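Local coordinates for uncharacterized protein (Wolinella succinogenes, PDB 3JYG) that is of unknown function but belongs to the 6-pyruvoyl tetrahydropterin synthase family, forming a three-chain assembly and holding a zinc ion on a histidine site, at residues I7-Y15 and L66-D74; H42-S52 and V161-T171. All coordinates share one frame; numbering follows the deposited sequence. Where two conformers were deposited one is given.

Contact 1 of 2, residues I7-Y15 and L66-D74; sequences IAKEFDFCY and LNWFKRFID
Strand 7-15, which presents Phe11 to Leu66, Phe69 and Lys70, runs almost parallel to helix 67-74, the axes 11° apart and 8.7 Å from each other at their closest. Phe11 carries most of the contact. Its CG lies anti to its own carbonyl carbon (chi1 -52°), which swings the ring toward the start of the helix. There Phe69 turns an edge onto one face of it in a T-shaped stack, centroids 5.1 Å apart and planes at 82°, with Phe69 CD2 over the ring centre. Leu66, the N-cap residue, meets the rim of the same ring near its plane, CB lying 3.7 Å from Phe11 CZ, and the CB of Lys70 approaches obliquely at CE2. One turn on, the CG2 branch of Ile73 presses against Phe13 CD1 at 3.6 Å.

Water carries the polar links. One molecule accepts from Lys9 NZ and donates to Asn67 OD1; two others each donate to both Asp12 O and Asp74 OD1, bridging strand and helix. Lys70 NZ forms a salt bridge with Asp74 OD2, 3.3 Å away, its hydrogen bond weak.

The strand's backbone pairs with strand 40-52, while Leu66 and Phe69 also pack on Leu152 of helix 141-155, so both helices lie on one side of the sheet, as in the tunnelling fold (T-fold) of this family. At Ile7-Lys9 the sheet runs on into a second subunit.

Contact 2 of 2, residues H42-S52 and V161-T171; sequences HQGKVIVHLES and VKVSSVEFLET. With ZN (zinc ion), chain G.
Glu170 lays its CG over the centre of one face of the His42 imidazole, a CH-pi contact 3.8 Å from the ring centroid, while a zinc-bound water lies in plane at the ring's edge. His42 NE2 binds the zinc ion at 2.2 Å; His17, His40 and two waters complete the site. The Glu170 chain, extended beyond CG, brings OE2 to accept a hydrogen bond from one of these waters, and OE1 is hydrogen-bonded to Ser141 OG. The His49 ring meets Glu167 at its edge: His49 NE2 donates to the anti lone pair of Glu167 OE1 at 2.7 Å, with ring and carboxylate only 20° from coplanar. This bond probably helps fix the rotation of the buried imidazole. Phe168 receives Val46 CG2 at its edge, 3.9 Å from CD1, and its CZ comes as near to Gly44 CA.

These groups stand on adjacent antiparallel strands of the sheet of the T-fold, the fold of this family. Paired backbone bonds join Lys45 with Leu169, Ile47 with Glu167 and Glu51 with Lys162. A beta bulge shifts the register between His49 and Leu50: His49 N donates to Ser165 O, whereas His49 O accepts from Ser164 N at 2.9 Å.

Val46, Val48, Val163 and Val166 turn to the face covered by helix 141-155, with Val46 CG1 on Val166 CG1 at 3.9 Å. On the other face Ile47 CD1 touches Leu169 CD1 at 3.8 Å, and Lys45 runs alongside Leu169, CD to CD2, before its NZ forms salt bridges with Asp12 and Glu10.

Overall arrangement
The two contacts have centres about 9 Å apart and share one mixed sheet, in which strand 3-17 of contact 1 lies next to strand 40-52 of contact 2, with strand 162-169 beyond. Along the chain their segments alternate: 7-15, 42-52, 66-74, then 161-171, with strand 40-52 leading into helix 67-77. Contact 1 places that helix on the sheet, and contact 2 joins two neighbouring strands of that sheet. They touch directly through a probable backbone hydrogen bond between Phe13 O and Gly44 N (2.7 Å) and through packing of Tyr15 on Phe168. Strands 3-17 and 40-52 also carry the zinc-binding histidines His17, His40 and His42, so their antiparallel pairing brings the three ligands together at one end of these two strands.

Contact 1 of 2, residues I7-Y15 and L66-D74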
loop_
_atom_site.group_PDB
_atom_site.type_symbol
_atom_site.label_atom_id
_atom_site.label_comp_id
_atom_site.label_asym_id
_atom_site.label_seq_id
_atom_site.Cartn_x
_atom_site.Cartn_y
_atom_site.Cartn_z
ATOM N N ILE A 7 8.353 -5.166 -9.239
ATOM C CA ILE A 7 6.969 -5.187 -9.716
ATOM C C ILE A 7 6.157 -5.889 -8.647
ATOM O O ILE A 7 6.724 -6.671 -7.889
ATOM C CB ILE A 7 6.782 -5.841 -11.116
ATOM C CG1 ILE A 7 7.383 -7.256 -11.175
ATOM C CG2 ILE A 7 7.374 -4.920 -12.192
ATOM C CD1 ILE A 7 6.585 -8.259 -12.065
ATOM N N ALA A 8 4.859 -5.595 -8.554
ATOM C CA ALA A 8 4.014 -6.272 -7.601
ATOM C C ALA A 8 2.706 -6.623 -8.277
ATOM O O ALA A 8 2.140 -5.791 -9.022
ATOM C CB ALA A 8 3.723 -5.384 -6.450
ATOM N N LYS A 9 2.188 -7.806 -7.966
ATOM C CA LYS A 9 0.913 -8.188 -8.543
ATOM C C LYS A 9 0.059 -8.875 -7.502
ATOM O O LYS A 9 0.578 -9.665 -6.715
ATOM C CB LYS A 9 1.119 -9.080 -9.768
ATOM C CG LYS A 9 -0.197 -9.614 -10.335
ATOM C CD LYS A 9 -0.250 -9.734 -11.862
ATOM C CE LYS A 9 -1.716 -9.929 -12.274
ATOM N NZ LYS A 9 -1.828 -10.498 -13.646
ATOM N N GLU A 10 -1.240 -8.557 -7.545
ATOM C CA GLU A 10 -2.294 -9.030 -6.619
ATOM C C GLU A 10 -3.051 -10.243 -7.176
ATOM O O GLU A 10 -3.291 -10.348 -8.404
ATOM C CB GLU A 10 -3.303 -7.900 -6.300
ATOM C CG GLU A 10 -2.621 -6.561 -5.900
ATOM C CD GLU A 10 -3.582 -5.490 -5.352
ATOM O OE1 GLU A 10 -4.823 -5.597 -5.518
ATOM O OE2 GLU A 10 -3.085 -4.528 -4.737
ATOM N N PHE A 11 -3.408 -11.151 -6.267
ATOM C CA PHE A 11 -4.183 -12.360 -6.598
ATOM C C PHE A 11 -5.218 -12.598 -5.493
ATOM O O PHE A 11 -4.862 -12.657 -4.315
ATOM C CB PHE A 11 -3.279 -13.573 -6.724
ATOM C CG PHE A 11 -2.118 -13.372 -7.647
ATOM C CD1 PHE A 11 -0.925 -12.804 -7.179
ATOM C CD2 PHE A 11 -2.212 -13.741 -8.988
ATOM C CE1 PHE A 11 0.172 -12.647 -8.044
ATOM C CE2 PHE A 11 -1.115 -13.582 -9.853
ATOM C CZ PHE A 11 0.054 -13.015 -9.376
ATOM N N ASP A 12 -6.489 -12.670 -5.872
ATOM C CA ASP A 12 -7.591 -12.765 -4.913
ATOM C C ASP A 12 -8.201 -14.168 -4.873
ATOM O O ASP A 12 -8.196 -14.863 -5.880
ATOM C CB ASP A 12 -8.679 -11.743 -5.301
ATOM C CG ASP A 12 -8.136 -10.330 -5.372
ATOM O OD1 ASP A 12 -8.243 -9.691 -6.435
ATOM O OD2 ASP A 12 -7.557 -9.857 -4.385
ATOM N N PHE A 13 -8.707 -14.585 -3.704
ATOM C CA PHE A 13 -9.453 -15.841 -3.535
ATOM C C PHE A 13 -10.241 -15.800 -2.239
ATOM O O PHE A 13 -9.972 -14.985 -1.364
ATOM C CB PHE A 13 -8.576 -17.125 -3.579
ATOM C CG PHE A 13 -7.601 -17.294 -2.393
ATOM C CD1 PHE A 13 -6.434 -16.529 -2.320
ATOM C CD2 PHE A 13 -7.847 -18.233 -1.375
ATOM C CE1 PHE A 13 -5.526 -16.675 -1.284
ATOM C CE2 PHE A 13 -6.943 -18.377 -0.298
ATOM C CZ PHE A 13 -5.766 -17.613 -0.268
ATOM N N CYS A 14 -11.229 -16.675 -2.142
ATOM C CA CYS A 14 -12.055 -16.824 -0.937
ATOM C C CYS A 14 -11.804 -18.207 -0.364
ATOM O O CYS A 14 -11.623 -19.154 -1.126
ATOM C CB CYS A 14 -13.553 -16.635 -1.264
ATOM S SG CYS A 14 -13.910 -15.181 -2.246
ATOM N N TYR A 15 -11.809 -18.332 0.962
ATOM C CA TYR A 15 -11.545 -19.630 1.573
ATOM C C TYR A 15 -12.207 -19.665 2.941
ATOM O O TYR A 15 -12.514 -18.618 3.478
ATOM C CB TYR A 15 -10.024 -19.889 1.705
ATOM C CG TYR A 15 -9.300 -18.849 2.571
ATOM C CD1 TYR A 15 -9.093 -17.533 2.106
ATOM C CD2 TYR A 15 -8.818 -19.185 3.856
ATOM C CE1 TYR A 15 -8.445 -16.580 2.883
ATOM C CE2 TYR A 15 -8.153 -18.228 4.643
ATOM C CZ TYR A 15 -7.981 -16.924 4.158
ATOM O OH TYR A 15 -7.297 -15.962 4.910
ATOM N N LEU A 66 3.579 -14.507 -13.923
ATOM C CA LEU A 66 3.013 -15.002 -12.666
ATOM C C LEU A 66 1.660 -15.705 -12.927
ATOM O O LEU A 66 0.941 -16.102 -11.981
ATOM C CB LEU A 66 2.896 -13.870 -11.629
ATOM C CG LEU A 66 4.215 -13.459 -10.912
ATOM C CD1 LEU A 66 4.066 -12.187 -10.065
ATOM C CD2 LEU A 66 4.817 -14.642 -10.061
ATOM N N ASN A 67 1.338 -15.887 -14.216
ATOM C CA ASN A 67 0.105 -16.610 -14.611
ATOM C C ASN A 67 -0.002 -18.026 -14.027
ATOM O O ASN A 67 -1.058 -18.441 -13.604
ATOM C CB ASN A 67 -0.092 -16.627 -16.149
ATOM C CG ASN A 67 -0.518 -15.266 -16.717
ATOM O OD1 ASN A 67 -0.900 -14.327 -15.986
ATOM N ND2 ASN A 67 -0.439 -15.150 -18.038
ATOM N N TRP A 68 1.097 -18.766 -14.019
ATOM C CA TRP A 68 1.131 -20.093 -13.381
ATOM C C TRP A 68 0.777 -20.024 -11.889
ATOM O O TRP A 68 0.296 -21.012 -11.298
ATOM C CB TRP A 68 2.509 -20.752 -13.520
ATOM C CG TRP A 68 3.531 -20.011 -12.726
ATOM C CD1 TRP A 68 4.205 -18.895 -13.126
ATOM C CD2 TRP A 68 3.945 -20.269 -11.375
ATOM N NE1 TRP A 68 5.015 -18.445 -12.119
ATOM C CE2 TRP A 68 4.886 -19.271 -11.034
ATOM C CE3 TRP A 68 3.610 -21.235 -10.421
ATOM C CZ2 TRP A 68 5.519 -19.222 -9.783
ATOM C CZ3 TRP A 68 4.219 -21.174 -9.177
ATOM C CH2 TRP A 68 5.171 -20.167 -8.873
ATOM N N PHE A 69 1.070 -18.882 -11.278
ATOM C CA PHE A 69 0.827 -18.733 -9.857
ATOM C C PHE A 69 -0.634 -18.367 -9.667
ATOM O O PHE A 69 -1.263 -18.859 -8.739
ATOM C CB PHE A 69 1.753 -17.685 -9.247
ATOM C CG PHE A 69 1.513 -17.445 -7.775
ATOM C CD1 PHE A 69 1.980 -18.344 -6.829
ATOM C CD2 PHE A 69 0.871 -16.293 -7.340
ATOM C CE1 PHE A 69 1.794 -18.122 -5.495
ATOM C CE2 PHE A 69 0.684 -16.050 -5.997
ATOM C CZ PHE A 69 1.141 -16.968 -5.063
ATOM N N LYS A 70 -1.168 -17.537 -10.581
ATOM C CA LYS A 70 -2.594 -17.262 -10.672
ATOM C C LYS A 70 -3.397 -18.563 -10.762
ATOM O O LYS A 70 -4.372 -18.744 -10.051
ATOM C CB LYS A 70 -2.920 -16.389 -11.901
ATOM C CG LYS A 70 -4.307 -15.791 -11.832
ATOM C CD LYS A 70 -4.547 -14.636 -12.839
ATOM C CE LYS A 70 -5.770 -13.819 -12.397
ATOM N NZ LYS A 70 -7.006 -14.647 -12.407
ATOM N N ARG A 71 -2.959 -19.464 -11.636
ATOM C CA ARG A 71 -3.651 -20.720 -11.868
ATOM C C ARG A 71 -3.685 -21.543 -10.587
ATOM O O ARG A 71 -4.722 -22.071 -10.225
ATOM C CB ARG A 71 -2.984 -21.502 -12.993
ATOM C CG ARG A 71 -3.943 -22.507 -13.683
ATOM C CD ARG A 71 -3.267 -23.180 -14.892
ATOM N NE ARG A 71 -1.969 -23.677 -14.465
ATOM C CZ ARG A 71 -1.042 -24.227 -15.247
ATOM N NH1 ARG A 71 -1.251 -24.396 -16.552
ATOM N NH2 ARG A 71 0.105 -24.610 -14.703
ATOM N N PHE A 72 -2.544 -21.646 -9.927
ATOM C CA PHE A 72 -2.447 -22.267 -8.614
ATOM C C PHE A 72 -3.446 -21.728 -7.556
ATOM O O PHE A 72 -4.217 -22.493 -6.987
ATOM C CB PHE A 72 -1.006 -22.205 -8.090
ATOM C CG PHE A 72 -0.868 -22.748 -6.699
ATOM C CD1 PHE A 72 -0.848 -24.128 -6.477
ATOM C CD2 PHE A 72 -0.838 -21.898 -5.601
ATOM C CE1 PHE A 72 -0.745 -24.656 -5.188
ATOM C CE2 PHE A 72 -0.753 -22.432 -4.293
ATOM C CZ PHE A 72 -0.704 -23.817 -4.099
ATOM N N ILE A 73 -3.476 -20.427 -7.339
ATOM C CA ILE A 73 -4.459 -19.825 -6.446
ATOM C C ILE A 73 -5.889 -20.199 -6.871
ATOM O O ILE A 73 -6.708 -20.580 -6.020
ATOM C CB ILE A 73 -4.303 -18.264 -6.407
ATOM C CG1 ILE A 73 -2.931 -17.841 -5.837
ATOM C CG2 ILE A 73 -5.464 -17.578 -5.645
ATOM C CD1 ILE A 73 -2.634 -18.286 -4.445
ATOM N N ASP A 74 -6.174 -20.074 -8.170
ATOM C CA ASP A 74 -7.527 -20.277 -8.730
ATOM C C ASP A 74 -7.953 -21.761 -8.625
ATOM O O ASP A 74 -9.100 -22.084 -8.246
ATOM C CB ASP A 74 -7.584 -19.804 -10.202
ATOM C CG ASP A 74 -7.607 -18.252 -10.364
ATOM O OD1 ASP A 74 -7.638 -17.486 -9.355
ATOM O OD2 ASP A 74 -7.562 -17.781 -11.541
HETATM O O HOH W 1 0.057 -13.111 -13.701
HETATM O O HOH W 2 -9.381 -17.089 -7.094
HETATM O O HOH W 3 -6.150 -15.422 -8.214
#

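Contact 2 of 2, residues H42-S52 and V161-T171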
loop_
_atom_site.group_PDB
_atom_site.type_symbol
_atom_site.label_atom_id
_atom_site.label_comp_id
_atom_site.label_asym_id
_atom_site.label_seq_id
_atom_site.Cartn_x
_atom_site.Cartn_y
_atom_site.Cartn_z
ATOM N N HIS A 42 -12.762 -15.876 4.790
ATOM C CA HIS A 42 -12.148 -14.612 4.400
ATOM C C HIS A 42 -12.106 -14.443 2.912
ATOM O O HIS A 42 -12.098 -15.420 2.184
ATOM C CB HIS A 42 -10.697 -14.609 4.844
ATOM C CG HIS A 42 -10.550 -14.559 6.309
ATOM N ND1 HIS A 42 -11.030 -13.509 7.064
ATOM C CD2 HIS A 42 -10.018 -15.447 7.176
ATOM C CE1 HIS A 42 -10.786 -13.750 8.334
ATOM N NE2 HIS A 42 -10.152 -14.906 8.421
ATOM N N GLN A 43 -12.081 -13.188 2.472
ATOM C CA GLN A 43 -11.570 -12.824 1.159
ATOM C C GLN A 43 -10.065 -12.558 1.341
ATOM O O GLN A 43 -9.681 -11.664 2.074
ATOM C CB GLN A 43 -12.295 -11.549 0.676
ATOM C CG GLN A 43 -11.842 -10.971 -0.645
ATOM C CD GLN A 43 -12.061 -11.905 -1.811
ATOM O OE1 GLN A 43 -12.905 -12.809 -1.758
ATOM N NE2 GLN A 43 -11.304 -11.693 -2.877
ATOM N N GLY A 44 -9.232 -13.369 0.706
ATOM C CA GLY A 44 -7.790 -13.276 0.836
ATOM C C GLY A 44 -7.208 -12.531 -0.348
ATOM O O GLY A 44 -7.723 -12.631 -1.469
ATOM N N LYS A 45 -6.154 -11.770 -0.112
ATOM C CA LYS A 45 -5.416 -11.228 -1.254
ATOM C C LYS A 45 -3.923 -11.493 -1.107
ATOM O O LYS A 45 -3.344 -11.142 -0.089
ATOM C CB LYS A 45 -5.708 -9.738 -1.403
ATOM C CG LYS A 45 -4.970 -9.054 -2.568
ATOM C CD LYS A 45 -5.177 -7.502 -2.476
ATOM C CE LYS A 45 -6.613 -7.102 -2.684
ATOM N NZ LYS A 45 -6.900 -7.243 -4.169
ATOM N N VAL A 46 -3.326 -12.136 -2.101
ATOM C CA VAL A 46 -1.869 -12.368 -2.138
ATOM C C VAL A 46 -1.216 -11.233 -2.954
ATOM O O VAL A 46 -1.657 -10.960 -4.088
ATOM C CB VAL A 46 -1.499 -13.704 -2.782
ATOM C CG1 VAL A 46 0.005 -14.022 -2.515
ATOM C CG2 VAL A 46 -2.333 -14.850 -2.190
ATOM N N ILE A 47 -0.171 -10.594 -2.418
ATOM C CA ILE A 47 0.612 -9.658 -3.218
ATOM C C ILE A 47 2.070 -10.127 -3.316
ATOM O O ILE A 47 2.763 -10.206 -2.293
ATOM C CB ILE A 47 0.593 -8.227 -2.637
ATOM C CG1 ILE A 47 -0.837 -7.833 -2.276
ATOM C CG2 ILE A 47 1.233 -7.236 -3.688
ATOM C CD1 ILE A 47 -1.030 -6.387 -1.814
ATOM N N VAL A 48 2.519 -10.404 -4.543
ATOM C CA VAL A 48 3.885 -10.922 -4.800
ATOM C C VAL A 48 4.784 -9.775 -5.278
ATOM O O VAL A 48 4.417 -9.082 -6.223
ATOM C CB VAL A 48 3.846 -12.018 -5.903
ATOM C CG1 VAL A 48 5.262 -12.458 -6.323
ATOM C CG2 VAL A 48 3.028 -13.175 -5.445
ATOM N N HIS A 49 5.919 -9.557 -4.622
ATOM C CA HIS A 49 6.850 -8.505 -5.030
ATOM C C HIS A 49 8.107 -9.139 -5.598
ATOM O O HIS A 49 8.723 -10.006 -4.944
ATOM C CB HIS A 49 7.196 -7.593 -3.845
ATOM C CG HIS A 49 6.009 -6.930 -3.230
ATOM N ND1 HIS A 49 5.668 -5.630 -3.508
ATOM C CD2 HIS A 49 5.090 -7.386 -2.343
ATOM C CE1 HIS A 49 4.602 -5.300 -2.789
ATOM N NE2 HIS A 49 4.222 -6.360 -2.089
ATOM N N LEU A 50 8.437 -8.769 -6.839
ATOM C CA LEU A 50 9.550 -9.381 -7.544
ATOM C C LEU A 50 10.513 -8.236 -7.775
ATOM O O LEU A 50 10.054 -7.099 -7.917
ATOM C CB LEU A 50 9.107 -9.975 -8.889
ATOM C CG LEU A 50 8.116 -11.157 -8.874
ATOM C CD1 LEU A 50 7.970 -11.757 -10.283
ATOM C CD2 LEU A 50 8.571 -12.245 -7.843
ATOM N N GLU A 51 11.816 -8.533 -7.817
ATOM C CA GLU A 51 12.873 -7.505 -7.824
ATOM C C GLU A 51 14.071 -7.839 -8.726
ATOM O O GLU A 51 14.508 -8.989 -8.789
ATOM C CB GLU A 51 13.338 -7.291 -6.354
ATOM C CG GLU A 51 14.485 -6.356 -6.174
ATOM C CD GLU A 51 14.895 -6.167 -4.727
ATOM O OE1 GLU A 51 14.164 -5.500 -3.979
ATOM O OE2 GLU A 51 15.979 -6.657 -4.343
ATOM N N SER A 52 14.618 -6.827 -9.400
ATOM C CA SER A 52 15.874 -6.965 -10.143
ATOM C C SER A 52 16.678 -5.676 -9.991
ATOM O O SER A 52 16.137 -4.612 -9.607
ATOM C CB SER A 52 15.623 -7.217 -11.644
ATOM O OG SER A 52 14.687 -6.254 -12.137
ATOM N N VAL A 161 14.917 -13.133 -11.676
ATOM C CA VAL A 161 14.505 -12.104 -10.708
ATOM C C VAL A 161 14.428 -12.721 -9.302
ATOM O O VAL A 161 14.325 -13.942 -9.166
ATOM C CB VAL A 161 13.129 -11.437 -11.093
ATOM C CG1 VAL A 161 13.168 -10.858 -12.499
ATOM C CG2 VAL A 161 11.996 -12.430 -10.965
ATOM N N LYS A 162 14.498 -11.891 -8.268
ATOM C CA LYS A 162 14.312 -12.322 -6.868
ATOM C C LYS A 162 12.839 -12.137 -6.415
ATOM O O LYS A 162 12.181 -11.226 -6.868
ATOM C CB LYS A 162 15.226 -11.452 -5.997
ATOM C CG LYS A 162 15.021 -11.575 -4.472
ATOM C CD LYS A 162 15.731 -10.383 -3.773
ATOM C CE LYS A 162 15.377 -10.269 -2.278
ATOM N NZ LYS A 162 15.605 -11.510 -1.474
ATOM N N VAL A 163 12.318 -12.991 -5.531
ATOM C CA VAL A 163 11.071 -12.649 -4.803
ATOM C C VAL A 163 11.435 -11.877 -3.531
ATOM O O VAL A 163 11.989 -12.462 -2.632
ATOM C CB VAL A 163 10.303 -13.907 -4.333
ATOM C CG1 VAL A 163 8.916 -13.513 -3.784
ATOM C CG2 VAL A 163 10.141 -14.892 -5.454
ATOM N N SER A 164 11.094 -10.595 -3.430
ATOM C CA SER A 164 11.552 -9.807 -2.298
ATOM C C SER A 164 10.638 -9.937 -1.088
ATOM O O SER A 164 11.109 -9.939 0.086
ATOM C CB SER A 164 11.757 -8.350 -2.684
ATOM O OG SER A 164 10.535 -7.839 -3.086
ATOM N N SER A 165 9.343 -10.044 -1.347
ATOM C CA SER A 165 8.396 -10.429 -0.294
ATOM C C SER A 165 7.036 -10.857 -0.844
ATOM O O SER A 165 6.740 -10.694 -2.041
ATOM C CB SER A 165 8.195 -9.279 0.698
ATOM O OG SER A 165 7.524 -8.178 0.035
ATOM N N VAL A 166 6.209 -11.397 0.048
ATOM C CA VAL A 166 4.819 -11.711 -0.272
ATOM C C VAL A 166 3.949 -11.125 0.824
ATOM O O VAL A 166 4.280 -11.227 2.000
ATOM C CB VAL A 166 4.633 -13.215 -0.255
ATOM C CG1 VAL A 166 3.149 -13.603 -0.300
ATOM C CG2 VAL A 166 5.391 -13.826 -1.404
ATOM N N GLU A 167 2.865 -10.477 0.440
ATOM C CA GLU A 167 1.890 -9.993 1.401
ATOM C C GLU A 167 0.658 -10.889 1.329
ATOM O O GLU A 167 0.262 -11.363 0.251
ATOM C CB GLU A 167 1.448 -8.550 1.100
ATOM C CG GLU A 167 2.578 -7.524 1.096
ATOM C CD GLU A 167 2.060 -6.118 0.810
ATOM O OE1 GLU A 167 2.419 -5.574 -0.264
ATOM O OE2 GLU A 167 1.254 -5.601 1.630
ATOM N N PHE A 168 0.050 -11.108 2.477
ATOM C CA PHE A 168 -1.256 -11.770 2.500
ATOM C C PHE A 168 -2.243 -10.967 3.356
ATOM O O PHE A 168 -2.027 -10.782 4.572
ATOM C CB PHE A 168 -1.138 -13.236 2.910
ATOM C CG PHE A 168 -2.450 -13.975 2.830
ATOM C CD1 PHE A 168 -2.959 -14.395 1.587
ATOM C CD2 PHE A 168 -3.210 -14.180 3.978
ATOM C CE1 PHE A 168 -4.226 -15.047 1.501
ATOM C CE2 PHE A 168 -4.490 -14.819 3.894
ATOM C CZ PHE A 168 -4.961 -15.280 2.657
ATOM N N LEU A 169 -3.276 -10.436 2.686
ATOM C CA LEU A 169 -4.324 -9.663 3.338
ATOM C C LEU A 169 -5.453 -10.623 3.761
ATOM O O LEU A 169 -6.054 -11.336 2.940
ATOM C CB LEU A 169 -4.835 -8.518 2.424
ATOM C CG LEU A 169 -4.006 -7.288 2.005
ATOM C CD1 LEU A 169 -2.728 -7.668 1.328
ATOM C CD2 LEU A 169 -4.785 -6.345 1.050
ATOM N N GLU A 170 -5.675 -10.685 5.070
ATOM C CA GLU A 170 -6.692 -11.518 5.661
ATOM C C GLU A 170 -8.058 -10.771 5.583
ATOM O O GLU A 170 -9.131 -11.382 5.419
ATOM C CB GLU A 170 -6.319 -11.716 7.123
ATOM C CG GLU A 170 -7.262 -12.539 7.915
ATOM C CD GLU A 170 -6.938 -12.446 9.385
ATOM O OE1 GLU A 170 -5.769 -12.776 9.757
ATOM O OE2 GLU A 170 -7.842 -12.045 10.147
ATOM N N THR A 171 -7.991 -9.449 5.782
ATOM C CA THR A 171 -9.141 -8.559 5.656
ATOM C C THR A 171 -8.665 -7.253 4.972
ATOM O O THR A 171 -7.447 -7.040 4.812
ATOM C CB THR A 171 -9.816 -8.254 7.030
ATOM O OG1 THR A 171 -9.015 -7.351 7.800
ATOM C CG2 THR A 171 -10.107 -9.540 7.842
HETATM ZN ZN ZN G . -9.409 -15.935 10.219
HETATM O O HOH W 4 -8.358 -9.510 2.156
HETATM O O HOH W 5 -9.760 -13.964 11.507
HETATM O O HOH W 6 -7.050 -15.173 9.951
#